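Local coordinates for protein putative oxygenase (Streptomyces viridochromogenes Tue57, PDB 4XAA) that probably acts as an iron- and 2-oxoglutarate-dependent oxygenase in orthosomycin antibiotic biosynthesis, with nickel held in its metal site here, at residues I43-W57 and R66-D79. Residues are numbered along the deposited sequence; the frame is centred on the assembly and turned at random.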
loop_
_atom_site.group_PDB
_atom_site.type_symbol
_atom_site.label_atom_id
_atom_site.label_comp_id
_atom_site.label_asym_id
_atom_site.label_seq_id
_atom_site.Cartn_x
_atom_site.Cartn_y
_atom_site.Cartn_z
ATOM N N ILE A 43 13.441 5.623 7.992
ATOM C CA ILE A 43 13.051 4.798 9.119
ATOM C C ILE A 43 14.098 4.854 10.214
ATOM O O ILE A 43 13.758 4.967 11.384
ATOM C CB ILE A 43 12.812 3.344 8.705
ATOM C CG1 ILE A 43 11.563 3.233 7.830
ATOM C CG2 ILE A 43 12.599 2.469 9.913
ATOM C CD1 ILE A 43 11.539 1.965 6.985
ATOM N N THR A 44 15.369 4.795 9.844
ATOM C CA THR A 44 16.427 4.789 10.847
ATOM C C THR A 44 16.473 6.071 11.672
ATOM O O THR A 44 17.011 6.065 12.773
ATOM C CB THR A 44 17.821 4.583 10.227
ATOM O OG1 THR A 44 18.176 5.745 9.481
ATOM C CG2 THR A 44 17.847 3.375 9.326
ATOM N N ARG A 45 15.928 7.168 11.158
ATOM C CA ARG A 45 15.893 8.412 11.935
ATOM C C ARG A 45 14.974 8.249 13.132
ATOM O O ARG A 45 15.259 8.716 14.231
ATOM C CB ARG A 45 15.437 9.590 11.084
ATOM C CG ARG A 45 16.476 10.041 10.091
ATOM C CD ARG A 45 15.874 10.957 9.042
ATOM N NE ARG A 45 16.868 11.355 8.054
ATOM C CZ ARG A 45 16.595 12.036 6.947
ATOM N NH1 ARG A 45 15.349 12.397 6.667
ATOM N NH2 ARG A 45 17.571 12.356 6.117
ATOM N N PHE A 46 13.860 7.574 12.903
ATOM C CA PHE A 46 12.954 7.271 13.977
ATOM C C PHE A 46 13.572 6.251 14.922
ATOM O O PHE A 46 13.675 6.475 16.132
ATOM C CB PHE A 46 11.634 6.735 13.433
ATOM C CG PHE A 46 10.631 6.438 14.500
ATOM C CD1 PHE A 46 10.626 5.212 15.145
ATOM C CD2 PHE A 46 9.693 7.393 14.870
ATOM C CE1 PHE A 46 9.710 4.949 16.139
ATOM C CE2 PHE A 46 8.777 7.123 15.852
ATOM C CZ PHE A 46 8.788 5.898 16.489
ATOM N N THR A 47 13.965 5.123 14.349
ATOM C CA THR A 47 14.340 3.954 15.125
ATOM C C THR A 47 15.672 4.115 15.831
ATOM O O THR A 47 15.832 3.692 16.969
ATOM C CB THR A 47 14.436 2.716 14.245
ATOM O OG1 THR A 47 15.530 2.878 13.336
ATOM C CG2 THR A 47 13.144 2.504 13.472
ATOM N N ASP A 48 16.639 4.712 15.151
ATOM C CA ASP A 48 17.999 4.685 15.659
ATOM C C ASP A 48 18.409 6.020 16.247
ATOM O O ASP A 48 19.135 6.064 17.234
ATOM C CB ASP A 48 18.964 4.270 14.547
ATOM C CG ASP A 48 18.685 2.866 14.035
ATOM O OD1 ASP A 48 17.998 2.103 14.752
ATOM O OD2 ASP A 48 19.149 2.519 12.926
ATOM N N GLU A 49 17.916 7.099 15.646
ATOM C CA GLU A 49 18.362 8.447 15.976
ATOM C C GLU A 49 17.313 9.214 16.785
ATOM O O GLU A 49 17.557 10.324 17.227
ATOM C CB GLU A 49 18.722 9.209 14.691
ATOM C CG GLU A 49 19.879 8.574 13.919
ATOM C CD GLU A 49 20.074 9.144 12.513
ATOM O OE1 GLU A 49 19.467 10.193 12.187
ATOM O OE2 GLU A 49 20.840 8.533 11.734
ATOM N N GLY A 50 16.145 8.610 16.965
ATOM C CA GLY A 50 15.145 9.123 17.881
ATOM C C GLY A 50 14.249 10.259 17.416
ATOM O O GLY A 50 13.755 11.020 18.244
ATOM N N LEU A 51 14.024 10.386 16.112
ATOM C CA LEU A 51 13.131 11.428 15.615
ATOM C C LEU A 51 11.675 11.097 15.907
ATOM O O LEU A 51 11.224 9.971 15.678
ATOM C CB LEU A 51 13.300 11.634 14.113
ATOM C CG LEU A 51 12.297 12.650 13.559
ATOM C CD1 LEU A 51 12.770 14.074 13.849
ATOM C CD2 LEU A 51 12.044 12.451 12.077
ATOM N N ARG A 52 10.947 12.089 16.406
ATOM C CA ARG A 52 9.523 11.968 16.660
ATOM C C ARG A 52 8.834 13.154 16.021
ATOM O O ARG A 52 9.052 14.289 16.434
ATOM C CB ARG A 52 9.221 11.921 18.170
ATOM C CG ARG A 52 9.867 10.755 18.908
ATOM C CD ARG A 52 9.242 9.428 18.513
ATOM N NE ARG A 52 9.831 8.315 19.256
ATOM C CZ ARG A 52 10.973 7.708 18.934
ATOM N NH1 ARG A 52 11.666 8.091 17.864
ATOM N NH2 ARG A 52 11.423 6.709 19.682
ATOM N N SER A 53 8.013 12.899 15.009
ATOM C CA SER A 53 7.258 13.967 14.362
ATOM C C SER A 53 5.857 13.494 14.047
ATOM O O SER A 53 5.544 12.308 14.160
ATOM C CB SER A 53 7.962 14.450 13.083
ATOM O OG SER A 53 7.050 14.618 12.000
ATOM N N ASP A 54 5.023 14.433 13.630
ATOM C CA ASP A 54 3.623 14.151 13.406
ATOM C C ASP A 54 3.424 13.126 12.301
ATOM O O ASP A 54 2.575 12.245 12.419
ATOM C CB ASP A 54 2.867 15.435 13.080
ATOM C CG ASP A 54 1.372 15.299 13.308
ATOM O OD1 ASP A 54 0.950 15.316 14.496
ATOM O OD2 ASP A 54 0.628 15.173 12.299
ATOM N N ASP A 55 4.214 13.235 11.236
ATOM C CA ASP A 55 4.132 12.288 10.123
ATOM C C ASP A 55 4.656 10.881 10.430
ATOM O O ASP A 55 4.375 9.942 9.681
ATOM C CB ASP A 55 4.875 12.843 8.910
ATOM C CG ASP A 55 4.172 14.029 8.305
ATOM O OD1 ASP A 55 2.922 13.999 8.286
ATOM O OD2 ASP A 55 4.865 14.990 7.880
ATOM N N TYR A 56 5.412 10.717 11.510
ATOM C CA TYR A 56 5.854 9.378 11.907
ATOM C C TYR A 56 4.844 8.716 12.863
ATOM O O TYR A 56 4.898 8.917 14.076
ATOM C CB TYR A 56 7.230 9.439 12.557
ATOM C CG TYR A 56 8.379 9.613 11.588
ATOM C CD1 TYR A 56 8.485 10.748 10.802
ATOM C CD2 TYR A 56 9.370 8.651 11.476
ATOM C CE1 TYR A 56 9.533 10.913 9.935
ATOM C CE2 TYR A 56 10.435 8.813 10.601
ATOM C CZ TYR A 56 10.510 9.944 9.836
ATOM O OH TYR A 56 11.559 10.122 8.963
ATOM N N TRP A 57 3.916 7.942 12.310
ATOM C CA TRP A 57 2.875 7.298 13.113
ATOM C C TRP A 57 3.399 6.048 13.782
ATOM O O TRP A 57 3.926 5.156 13.112
ATOM C CB TRP A 57 1.666 6.918 12.265
ATOM C CG TRP A 57 0.982 8.057 11.629
ATOM C CD1 TRP A 57 1.404 9.346 11.588
ATOM C CD2 TRP A 57 -0.254 8.011 10.911
ATOM N NE1 TRP A 57 0.511 10.108 10.893
ATOM C CE2 TRP A 57 -0.520 9.314 10.465
ATOM C CE3 TRP A 57 -1.152 6.985 10.589
ATOM C CZ2 TRP A 57 -1.654 9.634 9.721
ATOM C CZ3 TRP A 57 -2.281 7.301 9.857
ATOM C CH2 TRP A 57 -2.521 8.617 9.427
ATOM N N ARG A 66 11.258 0.761 22.593
ATOM C CA ARG A 66 10.975 1.946 21.778
ATOM C C ARG A 66 9.635 1.741 21.048
ATOM O O ARG A 66 9.267 0.601 20.755
ATOM C CB ARG A 66 12.112 2.189 20.775
ATOM C CG ARG A 66 11.654 2.475 19.355
ATOM C CD ARG A 66 12.793 2.632 18.351
ATOM N NE ARG A 66 13.120 1.393 17.644
ATOM C CZ ARG A 66 12.340 0.795 16.742
ATOM N NH1 ARG A 66 11.151 1.297 16.430
ATOM N NH2 ARG A 66 12.747 -0.325 16.154
ATOM N N PRO A 67 8.891 2.833 20.765
ATOM C CA PRO A 67 7.601 2.665 20.075
ATOM C C PRO A 67 7.742 1.990 18.697
ATOM O O PRO A 67 8.829 1.961 18.108
ATOM C CB PRO A 67 7.082 4.105 19.924
ATOM C CG PRO A 67 7.862 4.906 20.877
ATOM C CD PRO A 67 9.196 4.250 21.018
ATOM N N VAL A 68 6.644 1.446 18.189
ATOM C CA VAL A 68 6.672 0.789 16.892
ATOM C C VAL A 68 6.205 1.749 15.814
ATOM O O VAL A 68 5.055 2.185 15.811
ATOM C CB VAL A 68 5.793 -0.481 16.872
ATOM C CG1 VAL A 68 5.680 -1.040 15.461
ATOM C CG2 VAL A 68 6.356 -1.528 17.817
ATOM N N LEU A 69 7.117 2.081 14.908
ATOM C CA LEU A 69 6.799 2.884 13.735
ATOM C C LEU A 69 6.008 2.032 12.747
ATOM O O LEU A 69 6.397 0.902 12.471
ATOM C CB LEU A 69 8.084 3.416 13.091
ATOM C CG LEU A 69 7.944 4.333 11.870
ATOM C CD1 LEU A 69 7.264 5.635 12.244
ATOM C CD2 LEU A 69 9.304 4.587 11.238
ATOM N N TYR A 70 4.886 2.545 12.244
ATOM C CA TYR A 70 4.131 1.805 11.241
ATOM C C TYR A 70 3.750 2.661 10.033
ATOM O O TYR A 70 3.277 2.139 9.032
ATOM C CB TYR A 70 2.878 1.164 11.854
ATOM C CG TYR A 70 1.862 2.120 12.437
ATOM C CD1 TYR A 70 0.855 2.666 11.649
ATOM C CD2 TYR A 70 1.891 2.456 13.787
ATOM C CE1 TYR A 70 -0.082 3.537 12.189
ATOM C CE2 TYR A 70 0.970 3.319 14.328
ATOM C CZ TYR A 70 -0.018 3.863 13.528
ATOM O OH TYR A 70 -0.952 4.721 14.080
ATOM N N ARG A 71 3.976 3.967 10.105
ATOM C CA ARG A 71 3.729 4.806 8.940
ATOM C C ARG A 71 4.536 6.091 8.929
ATOM O O ARG A 71 4.788 6.699 9.960
ATOM C CB ARG A 71 2.243 5.143 8.827
ATOM C CG ARG A 71 1.845 5.813 7.533
ATOM C CD ARG A 71 0.421 6.217 7.621
ATOM N NE ARG A 71 -0.184 6.686 6.378
ATOM C CZ ARG A 71 -0.994 5.949 5.622
ATOM N NH1 ARG A 71 -1.287 4.697 5.953
ATOM N NH2 ARG A 71 -1.522 6.467 4.532
ATOM N N VAL A 72 4.975 6.466 7.740
ATOM C CA VAL A 72 5.442 7.805 7.491
ATOM C C VAL A 72 4.438 8.467 6.553
ATOM O O VAL A 72 4.282 8.068 5.410
ATOM C CB VAL A 72 6.833 7.831 6.896
ATOM C CG1 VAL A 72 7.309 9.268 6.795
ATOM C CG2 VAL A 72 7.780 7.030 7.762
ATOM N N HIS A 73 3.731 9.461 7.079
ATOM C CA HIS A 73 2.639 10.117 6.378
ATOM C C HIS A 73 3.218 11.248 5.573
ATOM O O HIS A 73 4.351 11.654 5.819
ATOM C CB HIS A 73 1.607 10.628 7.376
ATOM C CG HIS A 73 0.237 10.806 6.808
ATOM N ND1 HIS A 73 -0.491 9.761 6.276
ATOM C CD2 HIS A 73 -0.555 11.902 6.721
ATOM C CE1 HIS A 73 -1.670 10.207 5.878
ATOM N NE2 HIS A 73 -1.734 11.503 6.140
ATOM N N ASN A 74 2.453 11.750 4.613
ATOM C CA ASN A 74 2.938 12.817 3.762
ATOM C C ASN A 74 4.329 12.512 3.218
ATOM O O ASN A 74 5.248 13.317 3.344
ATOM C CB ASN A 74 2.943 14.127 4.538
ATOM C CG ASN A 74 1.553 14.552 4.948
ATOM O OD1 ASN A 74 0.645 14.614 4.118
ATOM N ND2 ASN A 74 1.372 14.840 6.235
ATOM N N LEU A 75 4.491 11.329 2.637
ATOM C CA LEU A 75 5.815 10.863 2.253
ATOM C C LEU A 75 6.508 11.804 1.262
ATOM O O LEU A 75 7.722 11.978 1.320
ATOM C CB LEU A 75 5.724 9.450 1.670
ATOM C CG LEU A 75 7.019 8.710 1.323
ATOM C CD1 LEU A 75 7.890 8.533 2.558
ATOM C CD2 LEU A 75 6.707 7.369 0.691
ATOM N N GLU A 76 5.733 12.431 0.379
ATOM C CA GLU A 76 6.302 13.290 -0.658
ATOM C C GLU A 76 6.828 14.613 -0.108
ATOM O O GLU A 76 7.487 15.372 -0.816
ATOM C CB GLU A 76 5.263 13.554 -1.752
ATOM C CG GLU A 76 4.262 14.670 -1.468
ATOM C CD GLU A 76 3.207 14.310 -0.441
ATOM O OE1 GLU A 76 3.358 13.281 0.250
ATOM O OE2 GLU A 76 2.213 15.065 -0.323
ATOM N N LYS A 77 6.536 14.879 1.161
ATOM C CA LYS A 77 6.973 16.112 1.817
ATOM C C LYS A 77 8.213 15.879 2.650
ATOM O O LYS A 77 8.775 16.817 3.199
ATOM C CB LYS A 77 5.870 16.682 2.721
ATOM C CG LYS A 77 5.073 17.787 2.117
ATOM C CD LYS A 77 4.013 17.276 1.209
ATOM C CE LYS A 77 3.076 18.415 0.817
ATOM N NZ LYS A 77 2.479 18.161 -0.532
ATOM N N GLN A 78 8.624 14.624 2.773
ATOM C CA GLN A 78 9.649 14.298 3.743
ATOM C C GLN A 78 11.008 14.601 3.159
ATOM O O GLN A 78 11.161 14.747 1.954
ATOM C CB GLN A 78 9.546 12.835 4.177
ATOM C CG GLN A 78 8.196 12.454 4.780
ATOM C CD GLN A 78 7.839 13.256 6.038
ATOM O OE1 GLN A 78 8.687 13.515 6.888
ATOM N NE2 GLN A 78 6.575 13.652 6.149
ATOM N N ASP A 79 11.998 14.735 4.023
ATOM C CA ASP A 79 13.331 15.045 3.553
ATOM C C ASP A 79 14.069 13.773 3.165
ATOM O O ASP A 79 14.737 13.160 4.004
ATOM C CB ASP A 79 14.124 15.806 4.615
ATOM C CG ASP A 79 15.564 16.029 4.203
ATOM O OD1 ASP A 79 15.852 15.968 2.979
ATOM O OD2 ASP A 79 16.411 16.257 5.091
HETATM O O HOH W 1 8.070 14.651 9.676
#
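L69 packs between F46 and Y56 in the tight part. Its CB sits over one face of the F46 ring, 3.7 Å from CD1, and its CD1 reaches Y56 CD2 at 3.8 Å. L69 CG lies opposite the backbone N (chi1 -178°), with CD2 turned to F46 and I43 of helix 29-47 and CD1 to Y56. A V72 methyl lies over the rim of one Y56 ring face, and Y56 OH is hydrogen-bonded to L42 O. Strands 56-59 and 68-72 form an antiparallel hairpin at the edge of the main double-stranded beta-helix sheet. In a classic beta bulge, Y70 N and R71 N both donate to W57 O, at 2.9 and 3.2 Å.

The other hairpin face is more open. R71 and H73 both meet the W57 indole from the same side. R71 CD rests over its six-membered ring, 3.4 Å from W57 CE3, and the H73 ring makes an offset stack with planes 23° apart. R71 NE donates to H73 ND1 at 3.1 Å, fixing the turn of the imidazole. The R71 side chain ends about 6 Å from the nickel.

At the open end of the hairpin, N74 ND2 meets D55 OD1 on the syn side, tilted out of the carboxylate plane, at 2.7 Å, while Q78 NE2 meets OD2 from above that plane. Two neutral amides thus hold this carboxylate and would probably favour its charged form.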